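Tail fiber protein (Acinetobacter phage AM24, PDB 5W5P) probably recognises and perhaps degrades the capsular polysaccharide of Acinetobacter baumannii, serving as the trimeric tailspike by which the phage attaches to its host. Local coordinates at residues A[146-151]-A[174-179]; A[218-223]-A[237-242]. All coordinates share one frame; numbering follows the deposited sequence.

Contact 1 of 2, residues A[146-151]-A[174-179]; sequences KMMTPV and WVYSNT
Met-147 is held through both its backbone polar groups to the chain at 174-179. Its N donates to Trp-174 O at 2.9 Å with an N-H...O angle of 172°, while Met-147 O accepts from Tyr-176 N at 2.9 Å through a more bent bond of 139°. One residue thus bonds to both neighbours of Val-175, the signature of parallel pairing, here between successive rungs of a parallel beta-helix. A CA-H...O contact of 3.2 Å from Met-148 CA to Tyr-176 O carries the pairing one residue past the ladder.

Apolar contacts gather round Tyr-176. The aliphatic part of Lys-146 leans obliquely on the ring, with Lys-146 CD 3.6 Å from Tyr-176 CE1; its first torsion, CG anti to the backbone N (170°), sends the chain that way. The selenomethionine Met-148 runs alongside, its CG 3.8 Å from Tyr-176 CB. Met-147 O, by contrast, lies at the ring edge, near its plane.

Polar ends are anchored separately: Lys-146 NZ bonds to Thr-118 O, and Ser-177 OG accepts from Thr-179 N at 3.2 Å, an ST turn.

Among its neighbours, Met-147 packs on Ser-122 and Val-125 of helix 122-132 and on Phe-182 of strand 182-184, whereas Val-175 rests on Phe-210 of strand 209-211, the next rung after 172-175.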
ATOM      1  N   LYS A 146      31.622  17.441  -8.717  1.00 49.30           N
ATOM      2  CA  LYS A 146      32.043  17.201  -7.342  1.00 47.42           C
ATOM      3  C   LYS A 146      31.567  18.355  -6.479  1.00 47.04           C
ATOM      4  O   LYS A 146      31.930  19.509  -6.729  1.00 49.20           O
ATOM      5  CB  LYS A 146      33.560  17.044  -7.233  1.00 45.99           C
ATOM      6  CG  LYS A 146      34.059  17.026  -5.800  1.00 44.99           C
ATOM      7  CD  LYS A 146      35.370  16.279  -5.680  1.00 45.89           C
ATOM      8  CE  LYS A 146      36.537  17.174  -6.047  1.00 47.10           C
ATOM      9  NZ  LYS A 146      37.832  16.429  -6.049  1.00 49.81           N
HETATM   10  N   MSE A 147      30.758  18.047  -5.468  1.00 44.79           N
HETATM   11  CA  MSE A 147      30.300  19.054  -4.519  1.00 46.51           C
HETATM   12  C   MSE A 147      30.807  18.748  -3.109  1.00 47.43           C
HETATM   13  O   MSE A 147      30.608  17.645  -2.591  1.00 41.07           O
HETATM   14  CB  MSE A 147      28.775  19.142  -4.526  1.00 47.08           C
HETATM   15  CG  MSE A 147      28.187  19.499  -5.876  1.00 50.13           C
HETATM   16 SE   MSE A 147      26.235  19.488  -5.891  1.00 56.89          SE
HETATM   17  CE  MSE A 147      25.907  20.724  -4.420  1.00 53.77           C
HETATM   18  N   MSE A 148      31.462  19.728  -2.490  1.00 44.56           N
HETATM   19  CA  MSE A 148      32.045  19.536  -1.164  1.00 48.33           C
HETATM   20  C   MSE A 148      31.608  20.597  -0.161  1.00 49.64           C
HETATM   21  O   MSE A 148      32.059  20.604   0.985  1.00 43.55           O
HETATM   22  CB  MSE A 148      33.566  19.530  -1.253  1.00 53.03           C
HETATM   23  CG  MSE A 148      34.110  18.751  -2.428  1.00 61.34           C
HETATM   24 SE   MSE A 148      36.034  18.951  -2.555  1.00 73.57          SE
HETATM   25  CE  MSE A 148      36.534  18.043  -0.894  1.00 73.20           C
ATOM     26  N   THR A 149      30.737  21.500  -0.604  1.00 51.21           N
ATOM     27  CA  THR A 149      30.256  22.597   0.217  1.00 42.51           C
ATOM     28  C   THR A 149      28.734  22.592   0.145  1.00 43.28           C
ATOM     29  O   THR A 149      28.173  22.479  -0.958  1.00 43.09           O
ATOM     30  CB  THR A 149      30.811  23.943  -0.265  1.00 45.65           C
ATOM     31  OG1 THR A 149      32.240  23.861  -0.365  1.00 44.49           O
ATOM     32  CG2 THR A 149      30.428  25.067   0.695  1.00 43.69           C
ATOM     33  N   PRO A 150      28.035  22.683   1.275  1.00 44.87           N
ATOM     34  CA  PRO A 150      26.568  22.676   1.226  1.00 43.54           C
ATOM     35  C   PRO A 150      26.047  23.820   0.367  1.00 43.11           C
ATOM     36  O   PRO A 150      26.535  24.951   0.440  1.00 42.36           O
ATOM     37  CB  PRO A 150      26.164  22.829   2.695  1.00 44.24           C
ATOM     38  CG  PRO A 150      27.331  22.290   3.459  1.00 43.95           C
ATOM     39  CD  PRO A 150      28.542  22.673   2.658  1.00 43.30           C
ATOM     40  N   VAL A 151      25.076  23.497  -0.483  1.00 39.94           N
ATOM     41  CA  VAL A 151      24.374  24.477  -1.301  1.00 40.46           C
ATOM     42  C   VAL A 151      23.007  24.701  -0.678  1.00 41.72           C
ATOM     43  O   VAL A 151      22.292  23.739  -0.369  1.00 44.67           O
ATOM     44  CB  VAL A 151      24.254  24.005  -2.760  1.00 40.81           C
ATOM     45  CG1 VAL A 151      23.200  24.817  -3.505  1.00 41.01           C
ATOM     46  CG2 VAL A 151      25.599  24.108  -3.457  1.00 42.43           C
ATOM     47  N   TRP A 174      29.576  13.689  -7.518  1.00 42.87           N
ATOM     48  CA  TRP A 174      30.357  13.187  -6.396  1.00 43.39           C
ATOM     49  C   TRP A 174      30.060  14.028  -5.163  1.00 44.12           C
ATOM     50  O   TRP A 174      30.136  15.260  -5.210  1.00 43.85           O
ATOM     51  CB  TRP A 174      31.849  13.233  -6.708  1.00 41.70           C
ATOM     52  CG  TRP A 174      32.274  12.324  -7.807  1.00 46.22           C
ATOM     53  CD1 TRP A 174      32.459  12.657  -9.117  1.00 47.07           C
ATOM     54  CD2 TRP A 174      32.588  10.931  -7.698  1.00 44.11           C
ATOM     55  NE1 TRP A 174      32.863  11.557  -9.832  1.00 48.07           N
ATOM     56  CE2 TRP A 174      32.954  10.484  -8.984  1.00 46.15           C
ATOM     57  CE3 TRP A 174      32.600  10.020  -6.637  1.00 42.50           C
ATOM     58  CZ2 TRP A 174      33.326   9.166  -9.241  1.00 43.67           C
ATOM     59  CZ3 TRP A 174      32.970   8.711  -6.892  1.00 44.54           C
ATOM     60  CH2 TRP A 174      33.325   8.296  -8.186  1.00 45.71           C
ATOM     61  N   VAL A 175      29.726  13.365  -4.059  1.00 45.29           N
ATOM     62  CA  VAL A 175      29.253  14.031  -2.852  1.00 46.25           C
ATOM     63  C   VAL A 175      30.328  13.939  -1.779  1.00 51.95           C
ATOM     64  O   VAL A 175      30.862  12.855  -1.514  1.00 54.76           O
ATOM     65  CB  VAL A 175      27.934  13.417  -2.358  1.00 45.81           C
ATOM     66  CG1 VAL A 175      27.376  14.233  -1.206  1.00 47.66           C
ATOM     67  CG2 VAL A 175      26.935  13.325  -3.505  1.00 45.70           C
ATOM     68  N   TYR A 176      30.637  15.079  -1.158  1.00 53.89           N
ATOM     69  CA  TYR A 176      31.608  15.158  -0.060  1.00 52.76           C
ATOM     70  C   TYR A 176      31.016  16.099   0.989  1.00 51.66           C
ATOM     71  O   TYR A 176      31.199  17.317   0.915  1.00 47.03           O
ATOM     72  CB  TYR A 176      32.970  15.640  -0.547  1.00 48.63           C
ATOM     73  CG  TYR A 176      33.703  14.641  -1.406  1.00 49.78           C
ATOM     74  CD1 TYR A 176      33.490  14.590  -2.779  1.00 46.97           C
ATOM     75  CD2 TYR A 176      34.609  13.749  -0.849  1.00 53.59           C
ATOM     76  CE1 TYR A 176      34.157  13.679  -3.573  1.00 47.26           C
ATOM     77  CE2 TYR A 176      35.280  12.831  -1.637  1.00 56.26           C
ATOM     78  CZ  TYR A 176      35.049  12.803  -2.999  1.00 55.29           C
ATOM     79  OH  TYR A 176      35.714  11.895  -3.793  1.00 62.68           O
ATOM     80  N   SER A 177      30.312  15.528   1.965  1.00 50.54           N
ATOM     81  CA  SER A 177      29.692  16.337   3.006  1.00 46.66           C
ATOM     82  C   SER A 177      29.292  15.446   4.169  1.00 46.66           C
ATOM     83  O   SER A 177      28.702  14.381   3.966  1.00 45.44           O
ATOM     84  CB  SER A 177      28.467  17.085   2.471  1.00 46.56           C
ATOM     85  OG  SER A 177      27.815  17.790   3.513  1.00 49.40           O
ATOM     86  N   ASN A 178      29.609  15.895   5.382  1.00 46.38           N
ATOM     87  CA  ASN A 178      29.195  15.220   6.603  1.00 42.73           C
ATOM     88  C   ASN A 178      27.787  15.603   7.037  1.00 43.28           C
ATOM     89  O   ASN A 178      27.223  14.932   7.910  1.00 46.84           O
ATOM     90  CB  ASN A 178      30.182  15.535   7.732  1.00 45.49           C
ATOM     91  CG  ASN A 178      30.128  14.525   8.858  1.00 57.50           C
ATOM     92  OD1 ASN A 178      29.617  13.411   8.691  1.00 63.21           O
ATOM     93  ND2 ASN A 178      30.655  14.904  10.019  1.00 60.33           N
ATOM     94  N   THR A 179      27.204  16.646   6.446  1.00 44.70           N
ATOM     95  CA  THR A 179      25.903  17.153   6.866  1.00 47.10           C
ATOM     96  C   THR A 179      24.858  17.182   5.760  1.00 46.69           C
ATOM     97  O   THR A 179      23.665  17.123   6.063  1.00 37.99           O
ATOM     98  CB  THR A 179      26.041  18.571   7.442  1.00 51.38           C
ATOM     99  OG1 THR A 179      26.486  19.461   6.411  1.00 52.91           O
ATOM    100  CG2 THR A 179      27.038  18.593   8.595  1.00 41.56           C
TER

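Contact 2 of 2, residues A[218-223]-A[237-242]; sequences SVVVNG and LRISAL
Ser-218 and Ser-240 exchange backbone-to-side-chain hydrogen bonds at a point where two coils of the parallel beta-helix lie one on the other. Ser-218 N donates to Ser-240 OG at 3.0 Å, and in return Ser-240 N donates to Ser-218 OG, also at 3.0 Å. The two hydroxyls are turned differently to do this: Ser-218 OG sits between its own N and carbonyl carbon (chi1 51°), whereas Ser-240 OG is anti to its carbonyl carbon (chi1 -46°). Each buried serine therefore supplies an acceptor for the amide of the other. A water lies between Ser-218 OG and Arg-238 O; its spacing from the hydroxyl is too short to trust, and its protons cannot be assigned with confidence.

Beyond the serines the backbone takes over. Ala-241 N donates to Ser-218 O at 3.2 Å. Ala-241 O accepts a weak bond from Val-220 N at 3.4 Å and, beside it, a CA-H...O contact from Val-219 CA at 3.2 Å. Val-221 N then gives a firmer bond to Leu-242 O at 2.8 Å. The weak bond falls where the chain turns its corner at Val-220, matched by the corner at Leu-242 on the neighbouring coil. On the other flank, the backbones of Val-219 and Val-220 bond to Ile-181 and Phe-182 of the preceding coil.

Val-219 and Ala-241, paired in the ladder, meet CG2 to CB at 4.0 Å; Val-220 instead reaches back to Ile-239, the two side chains crossing at about a right angle and both also touching Phe-210 of strand 209-211. Val-221 and Leu-242 both pack on Met-231 of strand 229-232. Ile-239 CG2 comes to 3.4 Å from Ser-218 O, a carbonyl already bonded to Ala-241 N.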
ATOM      1  N   SER A 218      29.631  11.288   2.784  1.00 43.53           N
ATOM      2  CA  SER A 218      28.829  11.828   1.689  1.00 42.41           C
ATOM      3  C   SER A 218      27.361  11.774   2.084  1.00 44.28           C
ATOM      4  O   SER A 218      26.787  10.690   2.217  1.00 45.43           O
ATOM      5  CB  SER A 218      29.061  11.056   0.394  1.00 45.57           C
ATOM      6  OG  SER A 218      28.914   9.660   0.590  1.00 47.47           O
ATOM      7  N   VAL A 219      26.750  12.941   2.253  1.00 48.38           N
ATOM      8  CA  VAL A 219      25.334  13.070   2.573  1.00 37.25           C
ATOM      9  C   VAL A 219      24.711  13.989   1.534  1.00 36.83           C
ATOM     10  O   VAL A 219      25.274  15.043   1.222  1.00 40.57           O
ATOM     11  CB  VAL A 219      25.117  13.622   3.995  1.00 41.39           C
ATOM     12  CG1 VAL A 219      23.636  13.906   4.241  1.00 36.69           C
ATOM     13  CG2 VAL A 219      25.689  12.653   5.041  1.00 37.95           C
ATOM     14  N   VAL A 220      23.563  13.587   0.987  1.00 37.43           N
ATOM     15  CA  VAL A 220      22.939  14.325  -0.112  1.00 37.86           C
ATOM     16  C   VAL A 220      22.004  15.395   0.440  1.00 41.55           C
ATOM     17  O   VAL A 220      22.153  16.583   0.131  1.00 43.99           O
ATOM     18  CB  VAL A 220      22.188  13.383  -1.071  1.00 38.82           C
ATOM     19  CG1 VAL A 220      21.606  14.167  -2.246  1.00 34.95           C
ATOM     20  CG2 VAL A 220      23.114  12.278  -1.562  1.00 42.81           C
ATOM     21  N   VAL A 221      21.043  14.990   1.266  1.00 43.70           N
ATOM     22  CA  VAL A 221      20.022  15.888   1.791  1.00 42.54           C
ATOM     23  C   VAL A 221      20.270  16.103   3.278  1.00 43.61           C
ATOM     24  O   VAL A 221      20.397  15.138   4.042  1.00 43.40           O
ATOM     25  CB  VAL A 221      18.608  15.334   1.543  1.00 41.56           C
ATOM     26  CG1 VAL A 221      17.577  16.126   2.344  1.00 37.61           C
ATOM     27  CG2 VAL A 221      18.271  15.363   0.055  1.00 42.90           C
ATOM     28  N   ASN A 222      20.341  17.370   3.686  1.00 44.75           N
ATOM     29  CA  ASN A 222      20.378  17.738   5.099  1.00 39.99           C
ATOM     30  C   ASN A 222      18.944  17.761   5.603  1.00 40.93           C
ATOM     31  O   ASN A 222      18.204  18.718   5.360  1.00 44.70           O
ATOM     32  CB  ASN A 222      21.051  19.092   5.297  1.00 38.13           C
ATOM     33  CG  ASN A 222      21.339  19.393   6.757  1.00 45.18           C
ATOM     34  OD1 ASN A 222      20.608  18.963   7.652  1.00 48.62           O
ATOM     35  ND2 ASN A 222      22.411  20.139   7.005  1.00 45.90           N
ATOM     36  N   GLY A 223      18.546  16.700   6.308  1.00 38.30           N
ATOM     37  CA  GLY A 223      17.183  16.592   6.797  1.00 37.28           C
ATOM     38  C   GLY A 223      16.849  17.512   7.953  1.00 36.61           C
ATOM     39  O   GLY A 223      15.670  17.609   8.315  1.00 35.83           O
ATOM     40  N   LEU A 237      25.190   5.609  -5.003  1.00 37.07           N
ATOM     41  CA  LEU A 237      26.250   4.614  -4.953  1.00 37.92           C
ATOM     42  C   LEU A 237      27.279   5.052  -3.922  1.00 46.84           C
ATOM     43  O   LEU A 237      27.844   6.146  -4.032  1.00 48.23           O
ATOM     44  CB  LEU A 237      26.888   4.438  -6.336  1.00 38.63           C
ATOM     45  CG  LEU A 237      28.048   3.451  -6.489  1.00 41.30           C
ATOM     46  CD1 LEU A 237      27.677   2.070  -5.954  1.00 39.69           C
ATOM     47  CD2 LEU A 237      28.467   3.376  -7.946  1.00 40.40           C
ATOM     48  N   ARG A 238      27.504   4.200  -2.919  1.00 38.67           N
ATOM     49  CA  ARG A 238      28.498   4.432  -1.866  1.00 39.34           C
ATOM     50  C   ARG A 238      28.285   5.784  -1.187  1.00 38.97           C
ATOM     51  O   ARG A 238      29.234   6.518  -0.893  1.00 39.65           O
ATOM     52  CB  ARG A 238      29.922   4.296  -2.411  1.00 40.58           C
ATOM     53  CG  ARG A 238      30.207   2.922  -3.007  1.00 42.33           C
ATOM     54  CD  ARG A 238      31.653   2.766  -3.427  1.00 43.76           C
ATOM     55  NE  ARG A 238      31.880   1.507  -4.135  1.00 45.15           N
ATOM     56  CZ  ARG A 238      31.750   1.354  -5.451  1.00 50.85           C
ATOM     57  NH1 ARG A 238      31.394   2.383  -6.208  1.00 49.99           N
ATOM     58  NH2 ARG A 238      31.983   0.174  -6.016  1.00 51.96           N
ATOM     59  N   ILE A 239      27.019   6.104  -0.921  1.00 37.96           N
ATOM     60  CA  ILE A 239      26.627   7.325  -0.228  1.00 42.99           C
ATOM     61  C   ILE A 239      26.431   7.001   1.247  1.00 42.17           C
ATOM     62  O   ILE A 239      25.714   6.056   1.594  1.00 43.26           O
ATOM     63  CB  ILE A 239      25.353   7.928  -0.847  1.00 41.00           C
ATOM     64  CG1 ILE A 239      25.640   8.366  -2.286  1.00 38.48           C
ATOM     65  CG2 ILE A 239      24.798   9.064   0.022  1.00 38.63           C
ATOM     66  CD1 ILE A 239      26.310   9.723  -2.396  1.00 37.27           C
ATOM     67  N   SER A 240      27.070   7.781   2.119  1.00 45.77           N
ATOM     68  CA  SER A 240      27.029   7.479   3.549  1.00 43.82           C
ATOM     69  C   SER A 240      25.614   7.602   4.100  1.00 41.72           C
ATOM     70  O   SER A 240      25.212   6.831   4.981  1.00 45.13           O
ATOM     71  CB  SER A 240      27.984   8.403   4.305  1.00 43.04           C
ATOM     72  OG  SER A 240      29.239   8.484   3.648  1.00 44.37           O
ATOM     73  N   ALA A 241      24.848   8.568   3.597  1.00 38.83           N
ATOM     74  CA  ALA A 241      23.465   8.750   4.010  1.00 39.86           C
ATOM     75  C   ALA A 241      22.757   9.590   2.962  1.00 39.26           C
ATOM     76  O   ALA A 241      23.271  10.637   2.560  1.00 43.17           O
ATOM     77  CB  ALA A 241      23.374   9.429   5.383  1.00 36.19           C
ATOM     78  N   LEU A 242      21.585   9.135   2.517  1.00 35.53           N
ATOM     79  CA  LEU A 242      20.768   9.970   1.645  1.00 34.30           C
ATOM     80  C   LEU A 242      20.253  11.185   2.405  1.00 42.55           C
ATOM     81  O   LEU A 242      20.312  12.317   1.905  1.00 46.47           O
ATOM     82  CB  LEU A 242      19.605   9.160   1.067  1.00 33.70           C
ATOM     83  CG  LEU A 242      19.841   8.405  -0.242  1.00 41.16           C
ATOM     84  CD1 LEU A 242      20.849   7.267  -0.068  1.00 34.18           C
ATOM     85  CD2 LEU A 242      18.520   7.878  -0.800  1.00 35.43           C
TER
HETATM   86  O   HOH W   1      31.071   8.469   0.485  1.00 44.68           O

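The two contacts follow one another along the chain, contact 1 closing before contact 2 opens, and their centres are about 9 Å apart. They meet directly by packing: Val-175 O lies 3.2 Å from Ser-218 CB, and Val-175 CG1 is 3.3 Å from Val-219 O. Further along, Ser-177 O comes within 3.6 Å of Val-219 CG2, and Thr-179 O within 3.3 Å of Asn-222 CG. Segment 174-179 thus lies between 146-151, to which it is hydrogen-bonded, and 218-223, on which it packs, with 237-242 beyond. This succession of levels is consistent with the coil-on-coil stacking of a parallel beta-helix; neither contact is tied by its geometry to a carbohydrate-binding or catalytic site.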